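Local atomic coordinates of uroporphyrinogen-III C-methyltransferase (Pseudomonas denitrificans, PDB entry 1S4D), a protein that catalyses the two successive S-adenosyl-L-methionine-dependent methylations, at C-2 and C-7, that convert uroporphyrinogen III to precorrin-2 on the way to cobalamin and siroheme. Residues B[103-108]-B[181-186]; B[131-136]-B[141-146]. All blocks are in the same frame, centred on the assembly; numbering follows the deposited sequence.

Both contacts border the same S-adenosyl-L-homocysteine (SAH), with 131-136/141-146 nested in the chain loop closed by 103-108/181-186. Interaction 1 is partly buried and spans the ligand cleft: a loop following strand 94-99 of the parallel sheet meets the end of strand 179-183 of the mixed sheet. Its protein-protein contacts are aromatic and apolar, while Val105 O and Met184 N bond the ligand. Interaction 2 is fully buried and local, a short helix and the loop after it, tied by a backbone hydrogen bond, a water and aliphatic side-chain packing. They meet where Tyr183 OH makes a probable hydrogen bond with Gly132 N, and Val181 packs on Val143. Both also touch the second subunit.

Interaction 1 of 2, residues B[103-108]-B[181-186]; sequences PFVFGR and VMYMAM. With SAH (S-adenosyl-L-homocysteine), chain Q.
Met184 runs along SAH and ends against Phe106. CB lies beside the ribose, and CG comes 3.3 Å from SAH O3'. Chi2 is extended (174°), carrying SD to 4.0 Å from SAH SD; the chain then bends at chi3 (-103°), which turns CE toward Phe106. There the methyl meets Phe106 CB at 3.6 Å and also borders the ligand sulfur. The Phe106 ring sets CD1 over one face of the Tyr183 ring, offset toward its rim, with the two planes inclined at 52°. Val105 CG1 approaches the phenol end of the same tyrosine obliquely, 3.6 Å from Tyr183 OH. Thr130 OG1 is modelled unusually close to that hydroxyl, so details of their bond are doubtful. The contact bridges the cleft between the two alpha/beta domains of the tetrapyrrole methylase fold, where the cofactor product lies folded. SAH N donates to Val105 O (2.7 Å) from one wall, and Met184 N donates almost straight to SAH O2' (3.0 Å) from the other. SAH OXT lies at the edge of the Tyr183 ring, in its plane, 3.6 Å from Tyr183 CE2. Thr144 OG1 of the second subunit is hydrogen-bonded to Phe106 N and Phe104 O.

Interaction 2 of 2, residues B[131-136]-B[141-146]; sequences AGIGGL and IPVTHR. With SAH (S-adenosyl-L-homocysteine), chain Q.
The flat groups meeting here are peptides: Ile141 N donates to Leu136 O at 2.9 Å from above the carbonyl plane, 39° out of it. The other flat group is the SAH adenine, with Ala131 CB over one face, 3.4 Å from SAH C4. Leu136 CG lies anti to the carbonyl carbon (chi1 -66°), and an extended chi2 carries CD1 to Val143 CG2 (4.0 Å), the two side chains crossing at about a right angle. Val143 CG2 also rests against the carbonyl oxygen of Gly132, while Leu136 CB and Ile141 CB lie 4.3 Å apart. A water between the backbones donates to Ile133 O (3.1 Å) and Ile141 O (2.8 Å) and accepts a weak bond from Val143 N, serving one helix carbonyl and one loop carbonyl. At the helix start Ala131 N donates to SAH OXT (3.1 Å, 170°), which would probably favour the ligand's carboxylate charge. A weak Leu136 N to Ala131 O bond (3.2 Å) closes the wide pi-type turn 131-135. Helix 131-137 and its following loop lie against the mixed sheet: Leu136 packs on Ile242 of strand 241-245 and Val210 of strand 206-211, and Ile133 on Phe154 of strand 151-156.

Interaction 1 of 2, residues B[103-108]-B[181-186]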
loop_
_atom_site.group_PDB
_atom_site.type_symbol
_atom_site.label_atom_id
_atom_site.label_comp_id
_atom_site.label_asym_id
_atom_site.label_seq_id
_atom_site.Cartn_x
_atom_site.Cartn_y
_atom_site.Cartn_z
ATOM N N PRO B 103 2.747 5.527 -6.326
ATOM C CA PRO B 103 2.298 6.394 -7.427
ATOM C C PRO B 103 0.765 6.466 -7.568
ATOM O O PRO B 103 0.255 7.493 -8.040
ATOM C CB PRO B 103 2.873 5.722 -8.669
ATOM C CG PRO B 103 3.947 4.782 -8.189
ATOM C CD PRO B 103 3.660 4.452 -6.756
ATOM N N PHE B 104 0.037 5.416 -7.174
ATOM C CA PHE B 104 -1.397 5.365 -7.459
ATOM C C PHE B 104 -2.301 5.656 -6.251
ATOM O O PHE B 104 -3.536 5.614 -6.365
ATOM C CB PHE B 104 -1.785 4.034 -8.112
ATOM C CG PHE B 104 -1.382 3.906 -9.581
ATOM C CD1 PHE B 104 -1.471 2.674 -10.221
ATOM C CD2 PHE B 104 -0.932 5.013 -10.322
ATOM C CE1 PHE B 104 -1.126 2.531 -11.557
ATOM C CE2 PHE B 104 -0.575 4.881 -11.683
ATOM C CZ PHE B 104 -0.681 3.650 -12.293
ATOM N N VAL B 105 -1.702 5.964 -5.103
ATOM C CA VAL B 105 -2.504 6.317 -3.931
ATOM C C VAL B 105 -2.494 7.841 -3.728
ATOM O O VAL B 105 -1.525 8.388 -3.238
ATOM C CB VAL B 105 -2.049 5.514 -2.678
ATOM C CG1 VAL B 105 -2.938 5.796 -1.444
ATOM C CG2 VAL B 105 -2.028 4.019 -3.000
ATOM N N PHE B 106 -3.562 8.519 -4.151
ATOM C CA PHE B 106 -3.646 9.975 -4.096
ATOM C C PHE B 106 -2.330 10.646 -4.488
ATOM O O PHE B 106 -1.972 11.660 -3.937
ATOM C CB PHE B 106 -4.124 10.482 -2.706
ATOM C CG PHE B 106 -5.368 9.797 -2.209
ATOM C CD1 PHE B 106 -5.307 8.905 -1.139
ATOM C CD2 PHE B 106 -6.588 9.983 -2.865
ATOM C CE1 PHE B 106 -6.472 8.214 -0.710
ATOM C CE2 PHE B 106 -7.750 9.312 -2.441
ATOM C CZ PHE B 106 -7.694 8.424 -1.358
ATOM N N GLY B 107 -1.597 10.105 -5.443
ATOM C CA GLY B 107 -0.416 10.825 -5.912
ATOM C C GLY B 107 -0.327 11.239 -7.383
ATOM O O GLY B 107 0.784 11.370 -7.899
ATOM N N ARG B 108 -1.475 11.462 -8.033
ATOM C CA ARG B 108 -1.585 11.776 -9.471
ATOM C C ARG B 108 -0.740 10.966 -10.477
ATOM O O ARG B 108 -0.415 11.464 -11.550
ATOM C CB ARG B 108 -1.519 13.285 -9.766
ATOM C CG ARG B 108 -1.444 14.187 -8.553
ATOM C CD ARG B 108 -2.211 15.529 -8.560
ATOM N NE ARG B 108 -3.061 15.829 -9.714
ATOM C CZ ARG B 108 -3.337 17.078 -10.123
ATOM N NH1 ARG B 108 -4.116 17.292 -11.189
ATOM N NH2 ARG B 108 -2.813 18.119 -9.465
ATOM N N VAL B 181 -8.659 5.786 7.236
ATOM C CA VAL B 181 -7.289 6.252 7.113
ATOM C C VAL B 181 -7.275 7.448 6.169
ATOM O O VAL B 181 -7.687 7.348 5.005
ATOM C CB VAL B 181 -6.352 5.138 6.581
ATOM C CG1 VAL B 181 -4.950 5.720 6.209
ATOM C CG2 VAL B 181 -6.293 3.928 7.564
ATOM N N MET B 182 -6.803 8.579 6.662
ATOM C CA MET B 182 -7.012 9.811 5.935
ATOM C C MET B 182 -5.700 10.470 5.549
ATOM O O MET B 182 -4.830 10.669 6.403
ATOM C CB MET B 182 -7.885 10.757 6.758
ATOM C CG MET B 182 -9.043 10.058 7.427
ATOM S SD MET B 182 -10.315 11.221 7.856
ATOM C CE MET B 182 -9.663 11.925 9.397
ATOM N N TYR B 183 -5.595 10.773 4.250
ATOM C CA TYR B 183 -4.487 11.463 3.602
ATOM C C TYR B 183 -4.876 12.931 3.461
ATOM O O TYR B 183 -6.054 13.239 3.311
ATOM C CB TYR B 183 -4.277 10.888 2.195
ATOM C CG TYR B 183 -3.655 9.500 2.150
ATOM C CD1 TYR B 183 -4.423 8.334 2.391
ATOM C CD2 TYR B 183 -2.312 9.346 1.834
ATOM C CE1 TYR B 183 -3.847 7.059 2.351
ATOM C CE2 TYR B 183 -1.740 8.099 1.784
ATOM C CZ TYR B 183 -2.499 6.965 2.052
ATOM O OH TYR B 183 -1.862 5.750 2.004
ATOM N N MET B 184 -3.897 13.840 3.526
ATOM C CA MET B 184 -4.140 15.277 3.332
ATOM C C MET B 184 -5.374 15.804 4.057
ATOM O O MET B 184 -6.196 16.488 3.461
ATOM C CB MET B 184 -4.234 15.620 1.847
ATOM C CG MET B 184 -3.099 15.019 1.025
ATOM S SD MET B 184 -3.331 15.307 -0.710
ATOM C CE MET B 184 -3.904 13.707 -1.221
ATOM N N ALA B 185 -5.454 15.515 5.356
ATOM C CA ALA B 185 -6.630 15.824 6.166
ATOM C C ALA B 185 -6.312 16.777 7.303
ATOM O O ALA B 185 -7.121 16.956 8.205
ATOM C CB ALA B 185 -7.246 14.540 6.710
ATOM N N MET B 186 -5.140 17.394 7.276
ATOM C CA MET B 186 -4.727 18.240 8.402
ATOM C C MET B 186 -5.418 19.600 8.378
ATOM O O MET B 186 -5.992 20.023 9.361
ATOM C CB MET B 186 -3.205 18.440 8.419
ATOM C CG MET B 186 -2.424 17.195 8.686
ATOM S SD MET B 186 -2.464 16.716 10.398
ATOM C CE MET B 186 -1.096 17.732 11.102
HETATM N N SAH Q . 1.157 8.576 -2.932
HETATM C CA SAH Q . 1.418 8.941 -1.551
HETATM C CB SAH Q . 0.467 10.042 -1.116
HETATM C CG SAH Q . 0.914 11.436 -1.516
HETATM S SD SAH Q . -0.332 12.741 -1.345
HETATM C C SAH Q . 1.364 7.714 -0.633
HETATM O O SAH Q . 1.098 6.592 -1.060
HETATM O OXT SAH Q . 1.599 7.767 0.571
HETATM C "C5'" SAH Q . 0.510 13.375 0.143
HETATM C "C4'" SAH Q . -0.028 12.925 1.507
HETATM O "O4'" SAH Q . 0.466 11.652 1.872
HETATM C "C3'" SAH Q . 0.367 13.781 2.706
HETATM O "O3'" SAH Q . -0.318 14.998 2.832
HETATM C "C2'" SAH Q . 0.154 12.848 3.886
HETATM O "O2'" SAH Q . -1.197 12.711 4.275
HETATM C "C1'" SAH Q . 0.601 11.531 3.277
HETATM N N9 SAH Q . 2.003 11.174 3.593
HETATM C C8 SAH Q . 2.979 11.008 2.665
HETATM N N7 SAH Q . 4.114 10.676 3.283
HETATM C C5 SAH Q . 3.903 10.629 4.602
HETATM C C6 SAH Q . 4.740 10.329 5.678
HETATM N N6 SAH Q . 6.006 10.009 5.484
HETATM N N1 SAH Q . 4.229 10.360 6.960
HETATM C C2 SAH Q . 2.900 10.670 7.153
HETATM N N3 SAH Q . 2.073 10.964 6.082
HETATM C C4 SAH Q . 2.563 10.941 4.820
#

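Interaction 2 of 2, residues B[131-136]-B[141-146]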
loop_
_atom_site.group_PDB
_atom_site.type_symbol
_atom_site.label_atom_id
_atom_site.label_comp_id
_atom_site.label_asym_id
_atom_site.label_seq_id
_atom_site.Cartn_x
_atom_site.Cartn_y
_atom_site.Cartn_z
ATOM N N ALA B 131 1.902 5.611 2.744
ATOM C CA ALA B 131 1.946 6.153 4.100
ATOM C C ALA B 131 0.836 5.538 4.979
ATOM O O ALA B 131 1.088 5.213 6.142
ATOM C CB ALA B 131 1.871 7.669 4.085
ATOM N N GLY B 132 -0.366 5.362 4.405
ATOM C CA GLY B 132 -1.499 4.806 5.121
ATOM C C GLY B 132 -1.398 3.343 5.533
ATOM O O GLY B 132 -2.178 2.902 6.380
ATOM N N ILE B 133 -0.477 2.569 4.951
ATOM C CA ILE B 133 -0.284 1.199 5.421
ATOM C C ILE B 133 1.073 1.065 6.065
ATOM O O ILE B 133 1.170 0.731 7.253
ATOM C CB ILE B 133 -0.475 0.151 4.308
ATOM C CG1 ILE B 133 -1.874 0.280 3.689
ATOM C CG2 ILE B 133 -0.275 -1.236 4.859
ATOM C CD1 ILE B 133 -2.029 -0.393 2.321
ATOM N N GLY B 134 2.129 1.354 5.315
ATOM C CA GLY B 134 3.469 1.174 5.849
ATOM C C GLY B 134 3.793 2.203 6.907
ATOM O O GLY B 134 4.326 1.855 7.955
ATOM N N GLY B 135 3.466 3.468 6.628
ATOM C CA GLY B 135 3.588 4.537 7.598
ATOM C C GLY B 135 2.970 4.220 8.939
ATOM O O GLY B 135 3.614 4.376 9.981
ATOM N N LEU B 136 1.733 3.739 8.925
ATOM C CA LEU B 136 1.059 3.423 10.174
ATOM C C LEU B 136 1.705 2.240 10.899
ATOM O O LEU B 136 1.778 2.231 12.139
ATOM C CB LEU B 136 -0.442 3.223 9.952
ATOM C CG LEU B 136 -1.170 4.508 9.523
ATOM C CD1 LEU B 136 -2.576 4.173 9.201
ATOM C CD2 LEU B 136 -1.163 5.557 10.604
ATOM N N ILE B 141 0.518 0.863 14.408
ATOM C CA ILE B 141 -0.906 0.745 14.099
ATOM C C ILE B 141 -1.164 -0.086 12.840
ATOM O O ILE B 141 -0.950 0.397 11.733
ATOM C CB ILE B 141 -1.552 2.142 13.936
ATOM C CG1 ILE B 141 -1.417 2.951 15.235
ATOM C CG2 ILE B 141 -3.014 2.015 13.468
ATOM C CD1 ILE B 141 -1.655 4.424 15.060
ATOM N N PRO B 142 -1.650 -1.313 12.990
ATOM C CA PRO B 142 -2.047 -2.084 11.811
ATOM C C PRO B 142 -3.366 -1.537 11.292
ATOM O O PRO B 142 -4.254 -1.168 12.045
ATOM C CB PRO B 142 -2.213 -3.517 12.336
ATOM C CG PRO B 142 -1.866 -3.473 13.781
ATOM C CD PRO B 142 -1.901 -2.046 14.243
ATOM N N VAL B 143 -3.467 -1.492 9.987
ATOM C CA VAL B 143 -4.584 -0.917 9.283
ATOM C C VAL B 143 -5.791 -1.901 9.270
ATOM O O VAL B 143 -6.931 -1.548 8.975
ATOM C CB VAL B 143 -4.019 -0.511 7.897
ATOM C CG1 VAL B 143 -4.371 -1.488 6.785
ATOM C CG2 VAL B 143 -4.316 0.927 7.591
ATOM N N THR B 144 -5.516 -3.132 9.682
ATOM C CA THR B 144 -6.452 -4.239 9.633
ATOM C C THR B 144 -6.148 -5.135 10.827
ATOM O O THR B 144 -4.979 -5.350 11.168
ATOM C CB THR B 144 -6.220 -4.977 8.301
ATOM O OG1 THR B 144 -7.294 -4.690 7.393
ATOM C CG2 THR B 144 -6.248 -6.478 8.458
ATOM N N HIS B 145 -7.180 -5.657 11.466
ATOM C CA HIS B 145 -6.992 -6.566 12.582
ATOM C C HIS B 145 -8.336 -7.250 12.882
ATOM O O HIS B 145 -9.308 -6.577 13.225
ATOM C CB HIS B 145 -6.449 -5.789 13.784
ATOM C CG HIS B 145 -5.954 -6.653 14.895
ATOM N ND1 HIS B 145 -6.681 -6.867 16.044
ATOM C CD2 HIS B 145 -4.814 -7.366 15.033
ATOM C CE1 HIS B 145 -6.009 -7.674 16.843
ATOM N NE2 HIS B 145 -4.874 -7.994 16.251
ATOM N N ARG B 146 -8.391 -8.575 12.751
ATOM C CA ARG B 146 -9.678 -9.278 12.617
ATOM C C ARG B 146 -10.671 -9.117 13.775
ATOM O O ARG B 146 -11.872 -9.285 13.593
ATOM C CB ARG B 146 -9.480 -10.747 12.211
ATOM C CG ARG B 146 -9.733 -11.797 13.285
ATOM C CD ARG B 146 -8.614 -12.837 13.383
ATOM N NE ARG B 146 -8.706 -13.909 12.383
ATOM C CZ ARG B 146 -8.395 -13.792 11.089
ATOM N NH1 ARG B 146 -8.511 -14.839 10.284
ATOM N NH2 ARG B 146 -7.974 -12.635 10.584
HETATM N N SAH Q . 1.157 8.576 -2.932
HETATM C CA SAH Q . 1.418 8.941 -1.551
HETATM C CB SAH Q . 0.467 10.042 -1.116
HETATM C CG SAH Q . 0.914 11.436 -1.516
HETATM S SD SAH Q . -0.332 12.741 -1.345
HETATM C C SAH Q . 1.364 7.714 -0.633
HETATM O O SAH Q . 1.098 6.592 -1.060
HETATM O OXT SAH Q . 1.599 7.767 0.571
HETATM C "C5'" SAH Q . 0.510 13.375 0.143
HETATM C "C4'" SAH Q . -0.028 12.925 1.507
HETATM O "O4'" SAH Q . 0.466 11.652 1.872
HETATM C "C3'" SAH Q . 0.367 13.781 2.706
HETATM O "O3'" SAH Q . -0.318 14.998 2.832
HETATM C "C2'" SAH Q . 0.154 12.848 3.886
HETATM O "O2'" SAH Q . -1.197 12.711 4.275
HETATM C "C1'" SAH Q . 0.601 11.531 3.277
HETATM N N9 SAH Q . 2.003 11.174 3.593
HETATM C C8 SAH Q . 2.979 11.008 2.665
HETATM N N7 SAH Q . 4.114 10.676 3.283
HETATM C C5 SAH Q . 3.903 10.629 4.602
HETATM C C6 SAH Q . 4.740 10.329 5.678
HETATM N N6 SAH Q . 6.006 10.009 5.484
HETATM N N1 SAH Q . 4.229 10.360 6.960
HETATM C C2 SAH Q . 2.900 10.670 7.153
HETATM N N3 SAH Q . 2.073 10.964 6.082
HETATM C C4 SAH Q . 2.563 10.941 4.820
HETATM O O HOH W 1 -0.743 -0.729 9.148
#